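Uncharacterized protein (Legionella pneumophila subsp. pneumophila, PDB 4HFV) is a putative effector of the Dot/Icm type IV secretion system whose biochemical activity is not established, and it is probably linked to metaeffector activity. Local coordinates at residues A[18-23]-A[100-105]; A[80-85]-A[108-113]. All coordinates share one frame; numbering follows the deposited sequence.

Interaction 1 (A[18-23]-A[100-105])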
ATOM      1  N   GLU A  18      22.079  24.936  -3.055  1.00 15.83           N
ATOM      2  CA  GLU A  18      23.347  25.479  -2.558  1.00 17.93           C
ATOM      3  C   GLU A  18      24.332  24.326  -2.301  1.00 15.43           C
ATOM      4  O   GLU A  18      25.532  24.440  -2.662  1.00 14.42           O
ATOM      5  CB  GLU A  18      23.194  26.327  -1.308  1.00 15.67           C
ATOM      6  CG  GLU A  18      24.549  27.020  -0.860  1.00 18.53           C
ATOM      7  CD  GLU A  18      25.357  27.710  -2.001  1.00 41.96           C
ATOM      8  OE1 GLU A  18      24.759  28.407  -2.854  1.00 38.04           O
ATOM      9  OE2 GLU A  18      26.608  27.552  -2.044  1.00 35.29           O
ATOM     10  N   SER A  19      23.848  23.234  -1.716  0.66 13.25           N
ATOM     11  CA  SER A  19      24.725  22.105  -1.427  0.66 19.14           C
ATOM     12  C   SER A  19      25.238  21.441  -2.715  0.66 12.80           C
ATOM     13  O   SER A  19      26.352  20.907  -2.761  0.66 14.36           O
ATOM     14  CB  SER A  19      24.025  21.110  -0.497  0.66 10.18           C
ATOM     15  OG  SER A  19      23.691  21.746   0.734  0.66 22.97           O
ATOM     16  N   ILE A  20      24.447  21.494  -3.770  1.00 11.10           N
ATOM     17  CA  ILE A  20      24.863  20.884  -5.036  1.00 11.75           C
ATOM     18  C   ILE A  20      25.995  21.716  -5.634  1.00 10.25           C
ATOM     19  O   ILE A  20      27.032  21.188  -6.081  1.00 10.42           O
ATOM     20  CB  ILE A  20      23.698  20.758  -5.982  1.00  9.43           C
ATOM     21  CG1 ILE A  20      22.766  19.640  -5.492  1.00 11.34           C
ATOM     22  CG2 ILE A  20      24.180  20.483  -7.425  1.00 10.34           C
ATOM     23  CD1 ILE A  20      21.412  19.608  -6.206  1.00 16.53           C
ATOM     24  N   ILE A  21      25.800  23.028  -5.642  1.00 11.33           N
ATOM     25  CA  ILE A  21      26.866  23.961  -6.059  1.00 14.49           C
ATOM     26  C   ILE A  21      28.173  23.720  -5.279  1.00 12.12           C
ATOM     27  O   ILE A  21      29.277  23.764  -5.836  1.00 12.73           O
ATOM     28  CB  ILE A  21      26.348  25.391  -5.882  1.00 13.75           C
ATOM     29  CG1 ILE A  21      25.295  25.681  -6.994  1.00 16.08           C
ATOM     30  CG2 ILE A  21      27.481  26.397  -5.886  1.00 15.60           C
ATOM     31  CD1 ILE A  21      24.509  26.908  -6.761  1.00 19.50           C
ATOM     32  N   THR A  22      28.055  23.486  -3.982  1.00 11.51           N
ATOM     33  CA  THR A  22      29.241  23.315  -3.149  1.00 10.79           C
ATOM     34  C   THR A  22      29.920  21.995  -3.537  1.00 11.53           C
ATOM     35  O   THR A  22      31.126  21.937  -3.684  1.00 12.87           O
ATOM     36  CB  THR A  22      28.838  23.324  -1.646  1.00 15.15           C
ATOM     37  OG1 THR A  22      28.399  24.652  -1.316  1.00 19.59           O
ATOM     38  CG2 THR A  22      30.048  22.920  -0.743  1.00 19.66           C
ATOM     39  N   LEU A  23      29.110  20.949  -3.730  1.00  9.09           N
ATOM     40  CA  LEU A  23      29.599  19.630  -4.172  1.00 17.51           C
ATOM     41  C   LEU A  23      30.361  19.752  -5.495  1.00 10.91           C
ATOM     42  O   LEU A  23      31.440  19.199  -5.661  1.00 12.92           O
ATOM     43  CB  LEU A  23      28.409  18.628  -4.336  1.00 15.89           C
ATOM     44  CG  LEU A  23      28.822  17.148  -4.530  1.00 13.22           C
ATOM     45  CD1 LEU A  23      29.612  16.625  -3.280  1.00 19.07           C
ATOM     46  CD2 LEU A  23      27.616  16.258  -4.819  1.00 10.71           C
ATOM     47  N   SER A 100      30.585  12.234   4.720  1.00 13.27           N
ATOM     48  CA  SER A 100      30.112  12.804   3.448  1.00 13.31           C
ATOM     49  C   SER A 100      29.578  14.213   3.715  1.00 15.89           C
ATOM     50  O   SER A 100      28.617  14.394   4.481  1.00 15.46           O
ATOM     51  CB  SER A 100      29.000  11.903   2.850  1.00 15.43           C
ATOM     52  OG  SER A 100      28.143  12.630   1.974  1.00 15.53           O
ATOM     53  N   ASP A 101      30.226  15.215   3.138  1.00 17.17           N
ATOM     54  CA  ASP A 101      29.745  16.598   3.236  1.00 13.04           C
ATOM     55  C   ASP A 101      28.316  16.720   2.658  1.00 10.04           C
ATOM     56  O   ASP A 101      27.508  17.529   3.141  1.00 11.65           O
ATOM     57  CB  ASP A 101      30.692  17.583   2.509  1.00 16.69           C
ATOM     58  CG  ASP A 101      31.892  18.025   3.357  1.00 25.42           C
ATOM     59  OD1 ASP A 101      32.111  17.503   4.460  1.00 28.98           O
ATOM     60  OD2 ASP A 101      32.630  18.937   2.887  1.00 24.17           O
ATOM     61  N   PHE A 102      27.988  15.972   1.605  1.00 13.30           N
ATOM     62  CA  PHE A 102      26.638  16.073   1.019  1.00 14.08           C
ATOM     63  C   PHE A 102      25.605  15.506   1.975  1.00 14.38           C
ATOM     64  O   PHE A 102      24.504  16.082   2.160  1.00 12.39           O
ATOM     65  CB  PHE A 102      26.563  15.393  -0.357  1.00 18.86           C
ATOM     66  CG  PHE A 102      25.335  15.750  -1.151  1.00 18.88           C
ATOM     67  CD1 PHE A 102      25.101  17.071  -1.550  1.00 16.84           C
ATOM     68  CD2 PHE A 102      24.444  14.757  -1.550  1.00 12.74           C
ATOM     69  CE1 PHE A 102      23.958  17.401  -2.319  1.00  9.98           C
ATOM     70  CE2 PHE A 102      23.306  15.061  -2.316  1.00 20.32           C
ATOM     71  CZ  PHE A 102      23.054  16.384  -2.705  1.00 10.87           C
ATOM     72  N   TYR A 103      25.966  14.409   2.631  1.00 13.52           N
ATOM     73  CA  TYR A 103      25.120  13.842   3.663  1.00 15.81           C
ATOM     74  C   TYR A 103      24.864  14.862   4.755  1.00 12.22           C
ATOM     75  O   TYR A 103      23.727  15.118   5.157  1.00 10.83           O
ATOM     76  CB  TYR A 103      25.776  12.600   4.276  1.00 10.27           C
ATOM     77  CG  TYR A 103      24.933  11.971   5.390  1.00 16.26           C
ATOM     78  CD1 TYR A 103      23.972  10.997   5.097  1.00  8.01           C
ATOM     79  CD2 TYR A 103      25.102  12.363   6.725  1.00 19.10           C
ATOM     80  CE1 TYR A 103      23.200  10.400   6.113  1.00 12.31           C
ATOM     81  CE2 TYR A 103      24.338  11.782   7.749  1.00 12.49           C
ATOM     82  CZ  TYR A 103      23.411  10.805   7.452  1.00 10.83           C
ATOM     83  OH  TYR A 103      22.660  10.249   8.445  1.00 17.79           O
ATOM     84  N   LYS A 104      25.940  15.469   5.247  1.00 10.61           N
ATOM     85  CA  LYS A 104      25.806  16.494   6.257  1.00 16.11           C
ATOM     86  C   LYS A 104      24.879  17.623   5.836  1.00 16.61           C
ATOM     87  O   LYS A 104      24.113  18.137   6.663  1.00 13.47           O
ATOM     88  CB  LYS A 104      27.155  17.087   6.603  1.00 12.22           C
ATOM     89  CG  LYS A 104      27.934  16.255   7.548  1.00 18.59           C
ATOM     90  CD  LYS A 104      28.956  17.116   8.347  1.00 29.13           C
ATOM     91  CE  LYS A 104      30.164  17.506   7.534  1.00 30.14           C
ATOM     92  NZ  LYS A 104      31.212  18.235   8.393  1.00 26.35           N
ATOM     93  N   SER A 105      24.996  18.031   4.575  1.00 10.17           N
ATOM     94  CA  SER A 105      24.186  19.105   4.023  1.00 13.40           C
ATOM     95  C   SER A 105      22.700  18.732   3.966  1.00 10.99           C
ATOM     96  O   SER A 105      21.813  19.586   4.206  1.00  9.71           O
ATOM     97  CB  SER A 105      24.724  19.522   2.638  1.00 13.94           C
ATOM     98  OG  SER A 105      24.151  18.746   1.573  1.00 16.01           O
TER
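Ser-19, Ile-20 and Leu-23 meet Phe-102 and Ser-105 in an antiparallel helix-helix packing of this all-helical protein. The N-to-C directions of the short segments 18-23 and 101-105 differ by 169°, and their axes come within 10.1 Å. The apolar part centres on the Phe-102 ring. CG of Phe-102 lies anti to its backbone N (chi1 -166°), which carries the ring across to the other helix. CD2 of Leu-23 sits over one face, 4.2 Å above the ring plane and displaced toward the rim. At the CE1 corner, CG1 of Ile-20 approaches obliquely to 4.1 Å. The side chains of Ile-20 and Phe-102 run side by side and point the same way. Ile-20 also packs on Val-53 and Leu-57 of helix 49-64, and Phe-102 also touches Ile-88 and Arg-49.

Ser-19 and Ser-105 make a close contact where the backbones are nearest, with CA atoms 6.2 Å apart. Both small side chains point toward the other helix. Ser-19 is modelled in two conformers. In the one given here, its OG lies 3.1 Å from Ser-105 CB and hydrogen-bonds Ser-15 O.

Helix 101-109 starts at an N-cap. OG of Ser-100 accepts from the Tyr-103 N-H over 2.9 Å. A bound citrate, probably from the crystallisation liquor, bonds to Ser-100 OG and to Phe-102 N at this helix start. Further along, Ser-105 OG donates to the carbonyl three residues earlier. It reaches Phe-102 O at 2.8 Å, approaching at 122° to the C=O bond and slightly off the carbonyl plane.

Interaction 2 (A[80-85]-A[108-113])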
ATOM      1  N   LEU A  80      12.178  13.134  -0.668  1.00 10.13           N
ATOM      2  CA  LEU A  80      13.305  12.732  -1.500  1.00 12.91           C
ATOM      3  C   LEU A  80      14.647  13.045  -0.834  1.00 17.91           C
ATOM      4  O   LEU A  80      15.584  12.259  -0.955  1.00  8.26           O
ATOM      5  CB  LEU A  80      13.268  13.452  -2.835  1.00  9.24           C
ATOM      6  CG  LEU A  80      14.366  13.093  -3.820  1.00 11.29           C
ATOM      7  CD1 LEU A  80      14.382  11.606  -4.116  1.00 11.11           C
ATOM      8  CD2 LEU A  80      14.119  13.908  -5.077  1.00 13.38           C
ATOM      9  N   ALA A  81      14.754  14.198  -0.172  1.00 10.26           N
ATOM     10  CA  ALA A  81      16.021  14.537   0.469  1.00 13.82           C
ATOM     11  C   ALA A  81      16.277  13.518   1.559  1.00 10.01           C
ATOM     12  O   ALA A  81      17.394  13.006   1.679  1.00  9.55           O
ATOM     13  CB  ALA A  81      16.021  15.959   1.054  1.00 10.92           C
ATOM     14  N   TYR A  82      15.240  13.227   2.350  1.00 13.77           N
ATOM     15  CA  TYR A  82      15.383  12.256   3.429  1.00 11.36           C
ATOM     16  C   TYR A  82      15.780  10.896   2.887  1.00 18.39           C
ATOM     17  O   TYR A  82      16.680  10.266   3.408  1.00  9.58           O
ATOM     18  CB  TYR A  82      14.094  12.139   4.240  1.00 13.09           C
ATOM     19  CG  TYR A  82      14.314  11.352   5.504  1.00 11.99           C
ATOM     20  CD1 TYR A  82      14.219   9.978   5.483  1.00 14.10           C
ATOM     21  CD2 TYR A  82      14.688  11.981   6.705  1.00 14.96           C
ATOM     22  CE1 TYR A  82      14.428   9.230   6.622  1.00 13.93           C
ATOM     23  CE2 TYR A  82      14.912  11.243   7.849  1.00 26.47           C
ATOM     24  CZ  TYR A  82      14.780   9.862   7.791  1.00 25.98           C
ATOM     25  OH  TYR A  82      14.976   9.073   8.893  1.00 21.57           O
ATOM     26  N   TYR A  83      15.117  10.465   1.816  1.00 14.30           N
ATOM     27  CA  TYR A  83      15.417   9.180   1.176  1.00 16.70           C
ATOM     28  C   TYR A  83      16.858   9.103   0.656  1.00 13.93           C
ATOM     29  O   TYR A  83      17.571   8.112   0.847  1.00 10.22           O
ATOM     30  CB  TYR A  83      14.388   8.958   0.039  1.00 14.63           C
ATOM     31  CG  TYR A  83      14.467   7.628  -0.698  1.00 18.72           C
ATOM     32  CD1 TYR A  83      14.470   6.415  -0.026  1.00 13.95           C
ATOM     33  CD2 TYR A  83      14.481   7.599  -2.092  1.00 14.37           C
ATOM     34  CE1 TYR A  83      14.497   5.213  -0.742  1.00 14.04           C
ATOM     35  CE2 TYR A  83      14.527   6.435  -2.801  1.00 13.02           C
ATOM     36  CZ  TYR A  83      14.542   5.246  -2.142  1.00 16.05           C
ATOM     37  OH  TYR A  83      14.609   4.097  -2.900  1.00 20.13           O
ATOM     38  N   ILE A  84      17.295  10.136  -0.042  1.00 12.90           N
ATOM     39  CA  ILE A  84      18.656  10.098  -0.560  1.00  9.23           C
ATOM     40  C   ILE A  84      19.659  10.136   0.575  1.00 13.48           C
ATOM     41  O   ILE A  84      20.670   9.440   0.527  1.00 12.44           O
ATOM     42  CB  ILE A  84      18.931  11.239  -1.548  1.00 15.82           C
ATOM     43  CG1 ILE A  84      18.276  10.891  -2.891  1.00 12.87           C
ATOM     44  CG2 ILE A  84      20.443  11.430  -1.696  1.00 13.57           C
ATOM     45  CD1 ILE A  84      18.113  12.061  -3.787  1.00 14.09           C
ATOM     46  N   ARG A  85      19.390  10.939   1.609  1.00  9.13           N
ATOM     47  CA  ARG A  85      20.224  10.914   2.830  1.00  8.43           C
ATOM     48  C   ARG A  85      20.351   9.477   3.386  1.00 11.94           C
ATOM     49  O   ARG A  85      21.441   8.997   3.707  1.00 11.21           O
ATOM     50  CB  ARG A  85      19.608  11.827   3.907  1.00 11.09           C
ATOM     51  CG  ARG A  85      20.368  11.911   5.250  1.00 10.97           C
ATOM     52  CD  ARG A  85      19.807  13.029   6.134  1.00 17.85           C
ATOM     53  NE  ARG A  85      20.411  13.099   7.473  1.00 16.71           N
ATOM     54  CZ  ARG A  85      20.050  12.334   8.499  1.00 18.15           C
ATOM     55  NH1 ARG A  85      19.097  11.449   8.338  1.00 14.57           N
ATOM     56  NH2 ARG A  85      20.608  12.477   9.702  1.00 15.64           N
ATOM     57  N   ILE A 108      21.363  19.033   7.562  1.00 13.63           N
ATOM     58  CA  ILE A 108      21.176  20.466   7.794  1.00 11.53           C
ATOM     59  C   ILE A 108      19.970  21.036   7.034  1.00 14.90           C
ATOM     60  O   ILE A 108      19.182  21.752   7.610  1.00 15.65           O
ATOM     61  CB  ILE A 108      22.431  21.313   7.393  1.00 11.80           C
ATOM     62  CG1 ILE A 108      23.698  20.898   8.176  1.00 20.00           C
ATOM     63  CG2 ILE A 108      22.161  22.780   7.600  1.00 12.64           C
ATOM     64  CD1 ILE A 108      23.561  21.025   9.626  1.00 31.56           C
ATOM     65  N   SER A 109      19.827  20.709   5.758  1.00 12.54           N
ATOM     66  CA  SER A 109      18.746  21.256   4.941  1.00 24.90           C
ATOM     67  C   SER A 109      17.395  20.865   5.525  1.00 14.60           C
ATOM     68  O   SER A 109      16.439  21.635   5.505  1.00 12.77           O
ATOM     69  CB  SER A 109      18.837  20.757   3.500  1.00 20.03           C
ATOM     70  OG  SER A 109      19.923  21.355   2.805  1.00 15.11           O
ATOM     71  N   LEU A 110      17.338  19.658   6.046  1.00 12.99           N
ATOM     72  CA  LEU A 110      16.113  19.110   6.610  1.00 16.34           C
ATOM     73  C   LEU A 110      15.869  19.572   8.081  1.00 11.81           C
ATOM     74  O   LEU A 110      14.823  19.339   8.640  1.00 12.82           O
ATOM     75  CB  LEU A 110      16.161  17.603   6.495  1.00 15.24           C
ATOM     76  CG  LEU A 110      15.984  17.014   5.084  1.00 17.27           C
ATOM     77  CD1 LEU A 110      16.281  15.518   5.015  1.00 20.12           C
ATOM     78  CD2 LEU A 110      14.552  17.318   4.576  1.00 16.81           C
ATOM     79  N   ASP A 111      16.869  20.195   8.686  1.00 17.78           N
ATOM     80  CA  ASP A 111      16.809  20.656  10.078  1.00 20.45           C
ATOM     81  C   ASP A 111      16.555  19.500  11.039  1.00 21.61           C
ATOM     82  O   ASP A 111      15.878  19.655  12.066  1.00 22.35           O
ATOM     83  CB  ASP A 111      15.798  21.792  10.291  1.00 26.22           C
ATOM     84  CG  ASP A 111      16.026  22.545  11.625  1.00 26.41           C
ATOM     85  OD1 ASP A 111      17.204  22.724  12.035  1.00 33.37           O
ATOM     86  OD2 ASP A 111      15.034  22.908  12.278  1.00 41.55           O
ATOM     87  N   LEU A 112      17.185  18.369  10.746  1.00 19.56           N
ATOM     88  CA  LEU A 112      17.033  17.193  11.561  1.00 21.03           C
ATOM     89  C   LEU A 112      17.837  17.283  12.846  1.00 18.88           C
ATOM     90  O   LEU A 112      18.995  17.715  12.864  1.00 22.53           O
ATOM     91  CB  LEU A 112      17.438  15.938  10.775  1.00 21.52           C
ATOM     92  CG  LEU A 112      16.517  15.528   9.629  1.00 19.88           C
ATOM     93  CD1 LEU A 112      17.243  14.497   8.785  1.00 16.63           C
ATOM     94  CD2 LEU A 112      15.196  14.967  10.153  1.00 18.91           C
ATOM     95  N   ASN A 113      17.194  16.866  13.931  1.00 24.06           N
ATOM     96  CA  ASN A 113      17.801  16.882  15.268  1.00 28.71           C
ATOM     97  C   ASN A 113      17.046  15.909  16.175  1.00 29.33           C
ATOM     98  O   ASN A 113      16.020  15.319  15.772  1.00 35.61           O
ATOM     99  CB  ASN A 113      17.818  18.300  15.864  1.00 26.04           C
ATOM    100  CG  ASN A 113      16.415  18.893  16.033  1.00 35.28           C
ATOM    101  OD1 ASN A 113      15.598  18.383  16.804  1.00 40.42           O
ATOM    102  ND2 ASN A 113      16.136  19.979  15.317  1.00 33.67           N
TER
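Leu-110 and Leu-112 reach from the end of helix 101-109 onto the flank of helix 70-90, where they meet Ala-81, Tyr-82 and Arg-85. No hydrogen bond joins the segments.

Methyl groups make the apolar contacts. CD1 of Leu-110 lies against the helix backbone, 3.7 Å from Tyr-82 N, and touches CB of Ala-81 at 4.0 Å. Leu-112 crosses Tyr-82 at about a right angle. Its CD1 meets CE2 of the ring obliquely at 4.1 Å. Pro-118 also packs against Tyr-82 and Leu-112.

Arg-85 brings a flat polar group to the same methyl. Its chain, extended from CG to NE, comes from the direction opposite to Leu-112. CD1 of Leu-112 sits over the centre of the guanidinium, 3.5 Å above its plane. A methyl over the face leaves the rim for hydrogen bonds. NE bonds to Thr-107 OG1, which probably limits how the group can turn.

At Asp-111 the chain leaves the helix, which lets Leu-110 and Leu-112 both face helix 70-90. The positive phi (59°) and two bonds back into the last turn, one of them Asp-111 N to Ile-108 O (3.0 Å), make a Schellman motif that ends helix 101-109.

In the fold
From the N terminus, the chain first passes through helix 9-27, which carries 18-23. It then runs through helix 49-64 to helix 70-90, which carries 80-85. After a loop it enters helix 101-109. There 100-105 closes a long loop of 76 residues back to 18-23 in interaction 1. The helix end and the segment after it, 108-113, close a shorter loop of 22 residues back to 80-85 in interaction 2. The two contacts cross, because their segments alternate. Helix 101-109 thus ties helix 9-27 to helix 70-90. The centres of the two contacts are 11 Å apart, and Tyr-103 OH packs 3.3 Å from Arg-85 NH2 between them.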